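Local coordinates for protein HIAXHD3 (Humicola insolens, PDB 3ZXK) that hydrolyses alpha-L-arabinofuranosidic bonds as a family 43 glycoside hydrolase, probably removing arabinofuranose side chains from xylan, at residues 40-45 with 81-86; 98-103 with 166-171; 194-199 with 203-208. All coordinates share one frame; numbering follows the deposited sequence.

Contact 1: residues 40-45 with 81-86; sequences PGAPVL and KGIWAS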
loop_
_atom_site.group_PDB
_atom_site.type_symbol
_atom_site.label_atom_id
_atom_site.label_comp_id
_atom_site.label_asym_id
_atom_site.label_seq_id
_atom_site.Cartn_x
_atom_site.Cartn_y
_atom_site.Cartn_z
ATOM N N PRO A 40 -9.987 2.603 -0.610
ATOM C CA PRO A 40 -9.379 3.915 -0.545
ATOM C C PRO A 40 -7.894 3.851 -0.860
ATOM O O PRO A 40 -7.256 2.802 -0.724
ATOM C CB PRO A 40 -9.607 4.348 0.927
ATOM C CG PRO A 40 -9.779 3.079 1.665
ATOM C CD PRO A 40 -10.504 2.175 0.709
ATOM N N GLY A 41 -7.359 5.000 -1.235
ATOM C CA GLY A 41 -5.959 5.093 -1.609
ATOM C C GLY A 41 -5.130 5.883 -0.618
ATOM O O GLY A 41 -5.671 6.602 0.228
ATOM N N ALA A 42 -3.805 5.753 -0.767
ATOM C CA ALA A 42 -2.814 6.544 -0.023
ATOM C C ALA A 42 -2.916 6.364 1.485
ATOM O O ALA A 42 -3.224 7.318 2.214
ATOM C CB ALA A 42 -2.845 8.029 -0.404
ATOM N N PRO A 43 -2.644 5.152 1.965
ATOM C CA PRO A 43 -2.702 4.902 3.414
ATOM C C PRO A 43 -1.703 5.772 4.157
ATOM O O PRO A 43 -0.652 6.160 3.591
ATOM C CB PRO A 43 -2.234 3.451 3.556
ATOM C CG PRO A 43 -1.922 2.964 2.210
ATOM C CD PRO A 43 -2.173 3.991 1.188
ATOM N N VAL A 44 -2.059 6.071 5.403
ATOM C CA VAL A 44 -1.171 6.707 6.370
ATOM C C VAL A 44 -0.987 5.735 7.536
ATOM O O VAL A 44 -1.983 5.260 8.115
ATOM C CB VAL A 44 -1.738 8.035 6.920
ATOM C CG1 VAL A 44 -0.764 8.706 7.878
ATOM C CG2 VAL A 44 -2.029 9.011 5.778
ATOM N N LEU A 45 0.276 5.457 7.854
ATOM C CA LEU A 45 0.640 4.672 9.031
ATOM C C LEU A 45 1.240 5.566 10.082
ATOM O O LEU A 45 1.805 6.635 9.775
ATOM C CB LEU A 45 1.625 3.554 8.676
ATOM C CG LEU A 45 1.365 2.750 7.382
ATOM C CD1 LEU A 45 2.575 1.865 7.110
ATOM C CD2 LEU A 45 0.103 1.922 7.507
ATOM N N LYS A 81 -2.597 1.952 -12.771
ATOM C CA LYS A 81 -2.593 3.403 -12.896
ATOM C C LYS A 81 -2.768 3.992 -11.501
ATOM O O LYS A 81 -2.093 3.560 -10.574
ATOM C CB LYS A 81 -3.620 3.876 -13.935
ATOM C CG LYS A 81 -3.309 3.347 -15.349
ATOM C CD LYS A 81 -4.313 3.871 -16.351
ATOM C CE LYS A 81 -3.984 3.424 -17.758
ATOM N NZ LYS A 81 -5.117 3.698 -18.691
ATOM N N GLY A 82 -3.637 4.982 -11.350
ATOM C CA GLY A 82 -3.922 5.532 -10.033
ATOM C C GLY A 82 -2.708 6.103 -9.320
ATOM O O GLY A 82 -1.897 6.787 -9.926
ATOM N N ILE A 83 -2.626 5.838 -8.022
ATOM C CA ILE A 83 -1.663 6.508 -7.170
ATOM C C ILE A 83 -0.295 5.847 -7.239
ATOM O O ILE A 83 -0.100 4.717 -6.783
ATOM C CB ILE A 83 -2.158 6.561 -5.710
ATOM C CG1 ILE A 83 -3.454 7.381 -5.652
ATOM C CG2 ILE A 83 -1.066 7.099 -4.773
ATOM C CD1 ILE A 83 -4.147 7.357 -4.281
ATOM N N TRP A 84 0.621 6.565 -7.884
ATOM C CA TRP A 84 2.040 6.215 -7.912
ATOM C C TRP A 84 2.734 6.985 -6.791
ATOM O O TRP A 84 2.086 7.369 -5.797
ATOM C CB TRP A 84 2.610 6.492 -9.290
ATOM C CG TRP A 84 2.220 5.464 -10.322
ATOM C CD1 TRP A 84 0.994 4.822 -10.477
ATOM C CD2 TRP A 84 3.062 4.958 -11.402
ATOM N NE1 TRP A 84 1.005 3.988 -11.570
ATOM C CE2 TRP A 84 2.235 3.997 -12.157
ATOM C CE3 TRP A 84 4.385 5.162 -11.778
ATOM C CZ2 TRP A 84 2.730 3.304 -13.250
ATOM C CZ3 TRP A 84 4.881 4.463 -12.882
ATOM C CH2 TRP A 84 4.072 3.554 -13.607
ATOM N N ALA A 85 4.043 7.200 -6.879
ATOM C CA ALA A 85 4.719 7.910 -5.791
ATOM C C ALA A 85 4.130 9.301 -5.610
ATOM O O ALA A 85 4.057 10.082 -6.586
ATOM C CB ALA A 85 6.219 7.990 -6.032
ATOM N N SER A 86 3.706 9.571 -4.380
ATOM C CA SER A 86 3.023 10.819 -4.026
ATOM C C SER A 86 3.625 11.426 -2.767
ATOM O O SER A 86 4.758 11.093 -2.403
ATOM C CB SER A 86 1.527 10.528 -3.916
ATOM O OG SER A 86 1.085 9.902 -5.115
#
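Ile83 meets Gly41 and Ala42 where two neighbouring blades of the five-bladed beta-propeller of family 43 hydrolases come together. Gly41 and Ala42 lie where strand 41-47 of one blade turns a corner. Ile83 is in the loop that leads to strand 87-91, the first strand of the next blade.

The contact itself is apolar. The delta methyl of Ile83 does all the touching. Its CG1 stands anti to the carbonyl carbon (chi1 -62°) and the chain runs on extended, which carries CD1 to the backbone of the other segment. CD1 of Ile83 is 3.9 Å from CA of Gly41, which has no side chain, and 3.9 Å from N of Ala42. The methyl CB of Ala42 is 4.1 Å from CD1 of Ile83. Trp99 touches both Ala42 and Ile83, and all three contact residues are buried.

No hydrogen bond crosses between the segments. Polar groups are held from elsewhere: N of Ala42 bonds to OG1 of Thr35, and NE1 of Trp84 to O of Val80. Trp84, next to Ile83, belongs to the glycan pocket and touches two bound xylose units. Its carbonyl is gripped by two hydroxyls. One is OG of Ser34. The other is OG of Ser86, which donates to O of Trp84 at 2.8 Å from above the carbonyl plane, 47° out of it.

Contact 2: residues 98-103 with 166-171; sequences YWYGCV and AQLSPD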
loop_
_atom_site.group_PDB
_atom_site.type_symbol
_atom_site.label_atom_id
_atom_site.label_comp_id
_atom_site.label_asym_id
_atom_site.label_seq_id
_atom_site.Cartn_x
_atom_site.Cartn_y
_atom_site.Cartn_z
ATOM N N TYR A 98 -1.629 17.808 4.058
ATOM C CA TYR A 98 -1.728 17.972 2.613
ATOM C C TYR A 98 -1.134 16.758 1.891
ATOM O O TYR A 98 0.077 16.486 1.996
ATOM C CB TYR A 98 -0.972 19.202 2.114
ATOM C CG TYR A 98 -1.532 20.550 2.520
ATOM C CD1 TYR A 98 -1.545 20.959 3.865
ATOM C CD2 TYR A 98 -2.026 21.434 1.564
ATOM C CE1 TYR A 98 -2.056 22.198 4.244
ATOM C CE2 TYR A 98 -2.520 22.689 1.941
ATOM C CZ TYR A 98 -2.556 23.060 3.286
ATOM O OH TYR A 98 -3.018 24.305 3.639
ATOM N N TRP A 99 -1.946 16.123 1.061
ATOM C CA TRP A 99 -1.517 15.000 0.225
ATOM C C TRP A 99 -1.583 15.442 -1.221
ATOM O O TRP A 99 -2.636 15.884 -1.678
ATOM C CB TRP A 99 -2.443 13.774 0.449
ATOM C CG TRP A 99 -2.060 12.610 -0.447
ATOM C CD1 TRP A 99 -1.113 11.642 -0.175
ATOM C CD2 TRP A 99 -2.524 12.336 -1.799
ATOM N NE1 TRP A 99 -0.967 10.784 -1.241
ATOM C CE2 TRP A 99 -1.798 11.150 -2.253
ATOM C CE3 TRP A 99 -3.451 12.920 -2.649
ATOM C CZ2 TRP A 99 -2.019 10.581 -3.501
ATOM C CZ3 TRP A 99 -3.648 12.350 -3.915
ATOM C CH2 TRP A 99 -2.951 11.202 -4.329
ATOM N N TYR A 100 -0.476 15.332 -1.948
ATOM C CA TYR A 100 -0.541 15.613 -3.384
ATOM C C TYR A 100 -0.120 14.345 -4.116
ATOM O O TYR A 100 0.863 13.696 -3.711
ATOM C CB TYR A 100 0.441 16.708 -3.798
ATOM C CG TYR A 100 0.190 18.093 -3.257
ATOM C CD1 TYR A 100 0.615 18.459 -1.971
ATOM C CD2 TYR A 100 -0.460 19.061 -4.051
ATOM C CE1 TYR A 100 0.388 19.752 -1.486
ATOM C CE2 TYR A 100 -0.689 20.353 -3.569
ATOM C CZ TYR A 100 -0.257 20.684 -2.292
ATOM O OH TYR A 100 -0.475 21.952 -1.791
ATOM N N GLY A 101 -0.783 14.080 -5.235
ATOM C CA GLY A 101 -0.345 12.977 -6.104
ATOM C C GLY A 101 -0.751 13.238 -7.542
ATOM O O GLY A 101 -1.896 13.634 -7.789
ATOM N N CYS A 102 0.158 12.984 -8.489
ATOM C CA CYS A 102 -0.166 13.090 -9.910
ATOM C C CYS A 102 -0.739 11.780 -10.411
ATOM O O CYS A 102 -0.125 10.727 -10.241
ATOM C CB CYS A 102 1.074 13.453 -10.744
ATOM S SG CYS A 102 0.633 13.537 -12.508
ATOM N N VAL A 103 -1.914 11.841 -11.024
ATOM C CA VAL A 103 -2.564 10.659 -11.573
ATOM C C VAL A 103 -2.992 11.022 -12.977
ATOM O O VAL A 103 -3.743 11.991 -13.187
ATOM C CB VAL A 103 -3.806 10.237 -10.727
ATOM C CG1 VAL A 103 -4.479 9.015 -11.350
ATOM C CG2 VAL A 103 -3.386 9.929 -9.289
ATOM N N ALA A 166 8.582 23.225 -8.181
ATOM C CA ALA A 166 7.467 24.161 -8.265
ATOM C C ALA A 166 7.256 24.855 -6.927
ATOM O O ALA A 166 7.422 24.248 -5.845
ATOM C CB ALA A 166 6.172 23.434 -8.621
ATOM N N GLN A 167 6.913 26.135 -7.002
ATOM C CA GLN A 167 6.440 26.880 -5.851
ATOM C C GLN A 167 4.921 26.955 -5.933
ATOM O O GLN A 167 4.380 27.252 -6.999
ATOM C CB GLN A 167 7.028 28.285 -5.858
ATOM C CG GLN A 167 6.629 29.074 -4.627
ATOM C CD GLN A 167 7.186 30.485 -4.593
ATOM O OE1 GLN A 167 8.279 30.746 -5.079
ATOM N NE2 GLN A 167 6.451 31.390 -3.978
ATOM N N LEU A 168 4.242 26.649 -4.831
ATOM C CA LEU A 168 2.788 26.759 -4.794
ATOM C C LEU A 168 2.307 28.058 -4.178
ATOM O O LEU A 168 3.070 28.769 -3.534
ATOM C CB LEU A 168 2.209 25.589 -4.003
ATOM C CG LEU A 168 2.732 24.208 -4.377
ATOM C CD1 LEU A 168 1.900 23.221 -3.606
ATOM C CD2 LEU A 168 2.609 23.947 -5.870
ATOM N N SER A 169 1.032 28.362 -4.422
ATOM C CA SER A 169 0.412 29.526 -3.824
ATOM C C SER A 169 0.314 29.349 -2.289
ATOM O O SER A 169 0.441 28.226 -1.763
ATOM C CB SER A 169 -0.985 29.732 -4.423
ATOM O OG SER A 169 -1.772 28.573 -4.235
ATOM N N PRO A 170 0.090 30.453 -1.564
ATOM C CA PRO A 170 0.020 30.313 -0.108
ATOM C C PRO A 170 -0.970 29.241 0.383
ATOM O O PRO A 170 -0.680 28.569 1.387
ATOM C CB PRO A 170 -0.364 31.727 0.353
ATOM C CG PRO A 170 0.269 32.623 -0.681
ATOM C CD PRO A 170 0.209 31.868 -1.982
ATOM N N ASP A 171 -2.128 29.090 -0.276
ATOM C CA ASP A 171 -3.083 28.055 0.138
ATOM C C ASP A 171 -2.786 26.635 -0.403
ATOM O O ASP A 171 -3.514 25.695 -0.097
ATOM C CB ASP A 171 -4.540 28.476 -0.143
ATOM C CG ASP A 171 -4.866 28.565 -1.615
ATOM O OD1 ASP A 171 -4.026 28.164 -2.470
ATOM O OD2 ASP A 171 -5.971 29.072 -1.937
HETATM O O HOH W 1 -4.836 25.438 2.050
#
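Tyr100 and Leu168 both hold CG anti to their own carbonyl carbon (chi1 -66° and -48°), and their side chains come at each other from opposite directions. Tyr98, two residues before Tyr100 on the strand, sends its ring off the same face; its similar chi1 (-68°) lays the ring beside that of Tyr100, toward Asp171. The phenol end of Tyr100 meets one methyl of Leu168. CD1 of Leu168 lies 3.2 Å from OH of Tyr100, a tight approach, and 3.6 Å from CZ of Tyr100. The same hydroxyl is hydrogen-bonded to O of Gly172.

These residues join adjacent blades of the beta-propeller. Strand 96-103 belongs to one blade and strand 163-168 to the next. Met154 and Leu146 of that next blade touch both tyrosine rings.

The other link runs through a water, 2.7 Å from OH of Tyr98. It donates to O of Asp171 at 2.5 Å, a doubtfully short length. O of Asp171 also packs in plane at the Tyr98 ring edge, 3.8 Å from CE2 of Tyr98. Asn94 and Arg91 also bond to the Tyr98 hydroxyl. In the turn, OG of Ser169 donates to OD1 of Asp171 at 2.9 Å, and OG1 of Thr173 also bonds to OD1 of Asp171.

Contact 3: residues 194-199 with 203-208; sequences ARMYKI and YYILVT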
loop_
_atom_site.group_PDB
_atom_site.type_symbol
_atom_site.label_atom_id
_atom_site.label_comp_id
_atom_site.label_asym_id
_atom_site.label_seq_id
_atom_site.Cartn_x
_atom_site.Cartn_y
_atom_site.Cartn_z
ATOM N N ALA A 194 11.585 11.935 -5.933
ATOM C CA ALA A 194 11.885 13.098 -5.099
ATOM C C ALA A 194 11.162 13.151 -3.740
ATOM O O ALA A 194 9.951 12.954 -3.637
ATOM C CB ALA A 194 11.657 14.401 -5.887
ATOM N N ARG A 195 11.953 13.440 -2.706
ATOM C CA ARG A 195 11.449 13.881 -1.408
ATOM C C ARG A 195 12.218 15.154 -1.100
ATOM O O ARG A 195 13.432 15.228 -1.403
ATOM C CB ARG A 195 11.637 12.810 -0.319
ATOM C CG ARG A 195 10.413 11.911 -0.098
ATOM C CD ARG A 195 10.312 10.858 -1.169
ATOM N NE ARG A 195 9.078 10.096 -0.981
ATOM C CZ ARG A 195 7.878 10.491 -1.403
ATOM N NH1 ARG A 195 7.737 11.654 -2.028
ATOM N NH2 ARG A 195 6.826 9.705 -1.236
ATOM N N MET A 196 11.565 16.161 -0.528
ATOM C CA MET A 196 12.212 17.471 -0.353
ATOM C C MET A 196 12.252 17.907 1.126
ATOM O O MET A 196 11.265 17.717 1.865
ATOM C CB MET A 196 11.519 18.537 -1.217
ATOM C CG MET A 196 12.280 19.871 -1.288
ATOM S SD MET A 196 11.492 20.947 -2.500
ATOM C CE MET A 196 12.592 22.358 -2.554
ATOM N N TYR A 197 13.390 18.483 1.545
ATOM C CA TYR A 197 13.615 18.795 2.962
ATOM C C TYR A 197 14.290 20.144 3.158
ATOM O O TYR A 197 15.089 20.597 2.326
ATOM C CB TYR A 197 14.507 17.736 3.611
ATOM C CG TYR A 197 13.995 16.315 3.420
ATOM C CD1 TYR A 197 13.037 15.760 4.296
ATOM C CD2 TYR A 197 14.447 15.543 2.353
ATOM C CE1 TYR A 197 12.545 14.476 4.100
ATOM C CE2 TYR A 197 13.967 14.255 2.147
ATOM C CZ TYR A 197 13.031 13.703 3.048
ATOM O OH TYR A 197 12.497 12.405 2.886
ATOM N N LYS A 198 13.982 20.768 4.281
ATOM C CA LYS A 198 14.700 21.955 4.748
ATOM C C LYS A 198 15.325 21.532 6.069
ATOM O O LYS A 198 14.622 21.198 7.025
ATOM C CB LYS A 198 13.719 23.122 4.924
ATOM C CG LYS A 198 14.293 24.365 5.583
ATOM C CD LYS A 198 15.244 25.106 4.667
ATOM C CE LYS A 198 15.606 26.464 5.245
ATOM N NZ LYS A 198 14.397 27.326 5.343
ATOM N N ILE A 199 16.653 21.481 6.103
ATOM C CA ILE A 199 17.385 21.018 7.279
ATOM C C ILE A 199 18.496 21.999 7.639
ATOM O O ILE A 199 19.405 22.224 6.842
ATOM C CB ILE A 199 17.959 19.605 7.071
ATOM C CG1 ILE A 199 16.867 18.623 6.636
ATOM C CG2 ILE A 199 18.698 19.156 8.343
ATOM C CD1 ILE A 199 17.405 17.267 6.156
ATOM N N TYR A 203 18.553 23.314 1.729
ATOM C CA TYR A 203 17.551 22.521 1.016
ATOM C C TYR A 203 18.162 21.247 0.468
ATOM O O TYR A 203 19.208 21.271 -0.175
ATOM C CB TYR A 203 16.916 23.324 -0.128
ATOM C CG TYR A 203 16.172 24.534 0.388
ATOM C CD1 TYR A 203 16.832 25.743 0.594
ATOM C CD2 TYR A 203 14.801 24.454 0.713
ATOM C CE1 TYR A 203 16.182 26.853 1.110
ATOM C CE2 TYR A 203 14.126 25.564 1.227
ATOM C CZ TYR A 203 14.821 26.768 1.404
ATOM O OH TYR A 203 14.202 27.902 1.928
ATOM N N TYR A 204 17.495 20.145 0.749
ATOM C CA TYR A 204 17.902 18.831 0.293
ATOM C C TYR A 204 16.770 18.189 -0.496
ATOM O O TYR A 204 15.574 18.323 -0.164
ATOM C CB TYR A 204 18.271 17.930 1.477
ATOM C CG TYR A 204 19.464 18.409 2.283
ATOM C CD1 TYR A 204 19.318 19.385 3.249
ATOM C CD2 TYR A 204 20.752 17.881 2.070
ATOM C CE1 TYR A 204 20.394 19.832 3.989
ATOM C CE2 TYR A 204 21.844 18.309 2.829
ATOM C CZ TYR A 204 21.655 19.325 3.766
ATOM O OH TYR A 204 22.680 19.797 4.543
ATOM N N ILE A 205 17.156 17.414 -1.497
ATOM C CA ILE A 205 16.194 16.581 -2.217
ATOM C C ILE A 205 16.797 15.188 -2.292
ATOM O O ILE A 205 17.949 15.034 -2.681
ATOM C CB ILE A 205 15.883 17.107 -3.649
ATOM C CG1 ILE A 205 15.271 18.513 -3.593
ATOM C CG2 ILE A 205 14.942 16.139 -4.359
ATOM C CD1 ILE A 205 15.208 19.226 -4.926
ATOM N N LEU A 206 16.043 14.181 -1.879
ATOM C CA LEU A 206 16.455 12.801 -2.069
ATOM C C LEU A 206 15.844 12.275 -3.347
ATOM O O LEU A 206 14.642 12.463 -3.586
ATOM C CB LEU A 206 15.978 11.939 -0.899
ATOM C CG LEU A 206 17.068 11.500 0.067
ATOM C CD1 LEU A 206 17.634 12.712 0.809
ATOM C CD2 LEU A 206 16.501 10.441 1.025
ATOM N N VAL A 207 16.657 11.610 -4.161
ATOM C CA VAL A 207 16.174 10.974 -5.394
ATOM C C VAL A 207 16.714 9.559 -5.506
ATOM O O VAL A 207 17.747 9.247 -4.915
ATOM C CB VAL A 207 16.546 11.788 -6.678
ATOM C CG1 VAL A 207 15.974 13.200 -6.641
ATOM C CG2 VAL A 207 18.075 11.888 -6.861
ATOM N N THR A 208 16.006 8.721 -6.253
ATOM C CA THR A 208 16.455 7.367 -6.540
ATOM C C THR A 208 16.893 7.239 -7.982
ATOM O O THR A 208 16.289 7.853 -8.880
ATOM C CB THR A 208 15.369 6.298 -6.214
ATOM O OG1 THR A 208 15.895 4.967 -6.385
ATOM C CG2 THR A 208 14.143 6.428 -7.109
#
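Lys198 lies across one face of the Tyr203 ring. Its CG is anti to the backbone N, and a bend at chi2 (72°) folds the chain over the ring. CD of Lys198 is 3.8 Å from the centroid of the Tyr203 ring and 19° off its normal, a CH-pi contact. NZ of Lys198 makes a weak hydrogen bond of 3.5 Å to OH of Tyr203. Its stronger partners are Asp149 and Asp150, by salt bridges, and Asp149 also bonds to the Tyr203 hydroxyl. A buffer molecule, probably from the crystallisation liquor, adds its sulfonate to the lysine.

Met196 and Ile205 share this face of the sheet. Their side chains meet at a slant, with CG of Met196 4.0 Å from CG1 of Ile205. Both pack on Ala157 of strand 154-158.

The opposite face carries Arg195, Tyr197, Tyr204 and Leu206. Ile199 meets the Tyr204 ring at about a right angle, its CB 3.9 Å from CE1 of Tyr204, while O of Ile199 lies at the ring edge, in plane. CE2 of Tyr197 is 4.2 Å from CD1 of Leu206. The polar ends on this face are bonded outside the hairpin: OH of Tyr197 to N of Ile252, and OH of Tyr204 to O of Gly286. Arg195 turns away from the partner strand. Its NH2 bonds to O of Ser86 and its NE to O of Leu20, while NH1 comes back to O of Ala194 at 3.0 Å.

Backbone bonds set the pairing. N of Tyr197 donates to O of Tyr204 at 2.8 Å, and N of Tyr204 returns a nearly straight bond of 2.9 Å to O of Tyr197. Arg195 and Leu206 exchange a second such pair. This is an antiparallel beta hairpin, made by the first two strands of a propeller blade.

All three contacts belong to the beta-propeller, but only contact 3 lies within a blade. It pairs two strands through backbone hydrogen bonds and side chains on both faces, and is largely buried, with Lys198 partly exposed. Contacts 1 and 2 join different blades and have no direct hydrogen bond between their segments. Contact 1 is small, buried and apolar, and lies nearest the centre of the chain. Contact 2 is farther out, mostly buried, but ends at the exposed Asp171 and uses a water. Segment 81-86 leads into the blade of 98-103, whose Trp99 packs on Ala42 of contact 1. Arg195 of contact 3 reaches contact 1 at Ser86. Contacts 2 and 3 do not touch.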